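Local atomic coordinates of Acarbose/maltose binding protein GacH (PDB entry 3K01), a protein that binds acarbose and an acarbose homolog as the solute receptor of an ABC transporter, and probably maltose as well. Residues A46-F51 and V58-V63. Sequence-based numbering, arbitrary orientation.
Sequences ALAEGF and VDVKYV
With CG swung opposite the backbone N (chi1 -177°), Phe-51 turns its ring toward Val-58 and Val-60 of the strand 58-63, which hold CG1 in the same relation to their own backbone N. Val-58 CG1 meets the ring at its edge, close to the ring plane, 3.8 Å from Phe-51 CE2. The side chain of Val-60 runs roughly perpendicular to that of Phe-51, and CG2 is the methyl that meets the ring, 3.8 Å from Phe-51 CD2. Both Val-60 methyls also lie against Ala-48 O, and CG1 packs in addition on Ala-48 CB of helix 41-49, at 4.2 Å. The same CB touches Tyr-62 CD1, while the hydroxyl of that tyrosine is hydrogen-bonded to Asp-34 and Asn-64. Phe-315 of helix 309-320 closes over this cluster, meeting Phe-51 edge-to-face.

Along the partly exposed flank a water bridges helix and strand, donating to Glu-49 OE2 (2.7 Å) and Val-60 O (2.8 Å) and accepting from Tyr-62 N. This is the beta-alpha-beta crossover between parallel neighbours 28-34 and 58-64, at the periphery of the receptor. Methyl and ring contacts carry the junction, and a single water satisfies a strand carbonyl and N-H while tying both to the Glu-49 carboxylate.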
loop_
_atom_site.group_PDB
_atom_site.type_symbol
_atom_site.label_atom_id
_atom_site.label_comp_id
_atom_site.label_asym_id
_atom_site.label_seq_id
_atom_site.Cartn_x
_atom_site.Cartn_y
_atom_site.Cartn_z
ATOM N N ALA A 46 -1.762 7.453 22.538
ATOM C CA ALA A 46 -0.804 8.234 23.317
ATOM C C ALA A 46 -0.161 9.319 22.466
ATOM O O ALA A 46 0.028 10.454 22.927
ATOM C CB ALA A 46 0.242 7.333 23.948
ATOM N N LEU A 47 0.195 8.986 21.214
ATOM C CA LEU A 47 0.773 9.997 20.323
ATOM C C LEU A 47 -0.235 11.120 20.065
ATOM O O LEU A 47 0.112 12.297 20.170
ATOM C CB LEU A 47 1.208 9.355 18.994
ATOM C CG LEU A 47 2.422 8.440 19.075
ATOM C CD1 LEU A 47 2.633 7.679 17.772
ATOM C CD2 LEU A 47 3.649 9.268 19.403
ATOM N N ALA A 48 -1.477 10.765 19.777
ATOM C CA ALA A 48 -2.500 11.777 19.506
ATOM C C ALA A 48 -2.703 12.682 20.716
ATOM O O ALA A 48 -2.746 13.908 20.590
ATOM C CB ALA A 48 -3.784 11.120 19.104
ATOM N N GLU A 49 -2.789 12.085 21.895
ATOM C CA GLU A 49 -3.031 12.855 23.099
ATOM C C GLU A 49 -1.809 13.702 23.461
ATOM O O GLU A 49 -1.942 14.730 24.132
ATOM C CB GLU A 49 -3.521 11.946 24.245
ATOM C CG GLU A 49 -4.936 11.420 23.990
ATOM C CD GLU A 49 -5.427 10.367 24.973
ATOM O OE1 GLU A 49 -4.615 9.889 25.799
ATOM O OE2 GLU A 49 -6.620 9.983 24.877
ATOM N N GLY A 50 -0.622 13.306 22.998
ATOM C CA GLY A 50 0.578 14.091 23.184
ATOM C C GLY A 50 0.489 15.485 22.568
ATOM O O GLY A 50 1.259 16.378 22.941
ATOM N N PHE A 51 -0.425 15.686 21.621
ATOM C CA PHE A 51 -0.643 17.022 21.044
ATOM C C PHE A 51 -0.953 18.024 22.162
ATOM O O PHE A 51 -0.604 19.219 22.073
ATOM C CB PHE A 51 -1.799 16.948 20.043
ATOM C CG PHE A 51 -2.086 18.238 19.315
ATOM C CD1 PHE A 51 -1.205 18.733 18.366
ATOM C CD2 PHE A 51 -3.279 18.917 19.541
ATOM C CE1 PHE A 51 -1.492 19.903 17.657
ATOM C CE2 PHE A 51 -3.584 20.100 18.843
ATOM C CZ PHE A 51 -2.676 20.587 17.883
ATOM N N VAL A 58 -6.371 22.491 23.928
ATOM C CA VAL A 58 -7.063 21.608 22.984
ATOM C C VAL A 58 -7.413 20.279 23.645
ATOM O O VAL A 58 -6.577 19.665 24.312
ATOM C CB VAL A 58 -6.214 21.379 21.713
ATOM C CG1 VAL A 58 -6.911 20.401 20.749
ATOM C CG2 VAL A 58 -5.952 22.697 21.015
ATOM N N ASP A 59 -8.661 19.864 23.469
ATOM C CA ASP A 59 -9.115 18.559 23.932
ATOM C C ASP A 59 -9.052 17.592 22.744
ATOM O O ASP A 59 -9.911 17.639 21.852
ATOM C CB ASP A 59 -10.560 18.673 24.436
ATOM C CG ASP A 59 -11.122 17.366 24.981
ATOM O OD1 ASP A 59 -10.371 16.374 25.185
ATOM O OD2 ASP A 59 -12.350 17.341 25.206
ATOM N N VAL A 60 -8.039 16.734 22.734
ATOM C CA VAL A 60 -7.969 15.663 21.737
ATOM C C VAL A 60 -8.859 14.491 22.146
ATOM O O VAL A 60 -8.659 13.889 23.216
ATOM C CB VAL A 60 -6.540 15.176 21.525
ATOM C CG1 VAL A 60 -6.502 13.969 20.555
ATOM C CG2 VAL A 60 -5.664 16.312 20.994
ATOM N N LYS A 61 -9.834 14.171 21.301
ATOM C CA LYS A 61 -10.714 13.024 21.508
ATOM C C LYS A 61 -10.357 11.936 20.504
ATOM O O LYS A 61 -10.784 11.965 19.334
ATOM C CB LYS A 61 -12.183 13.433 21.393
ATOM C CG LYS A 61 -12.590 14.520 22.394
ATOM C CD LYS A 61 -14.080 14.818 22.357
ATOM C CE LYS A 61 -14.466 15.605 23.617
ATOM N NZ LYS A 61 -15.757 16.332 23.502
ATOM N N TYR A 62 -9.561 10.989 20.980
ATOM C CA TYR A 62 -9.129 9.841 20.195
ATOM C C TYR A 62 -10.241 8.800 20.107
ATOM O O TYR A 62 -10.808 8.412 21.142
ATOM C CB TYR A 62 -7.922 9.202 20.866
ATOM C CG TYR A 62 -7.494 7.949 20.167
ATOM C CD1 TYR A 62 -6.603 8.007 19.095
ATOM C CD2 TYR A 62 -8.035 6.700 20.515
ATOM C CE1 TYR A 62 -6.228 6.857 18.414
ATOM C CE2 TYR A 62 -7.658 5.544 19.844
ATOM C CZ TYR A 62 -6.777 5.633 18.791
ATOM O OH TYR A 62 -6.423 4.486 18.112
ATOM N N VAL A 63 -10.532 8.317 18.897
ATOM C CA VAL A 63 -11.459 7.217 18.698
ATOM C C VAL A 63 -10.823 6.207 17.756
ATOM O O VAL A 63 -10.339 6.584 16.680
ATOM C CB VAL A 63 -12.767 7.718 18.073
ATOM C CG1 VAL A 63 -13.754 6.569 17.903
ATOM C CG2 VAL A 63 -13.388 8.842 18.927
HETATM O O HOH W 1 -8.724 11.168 23.754
#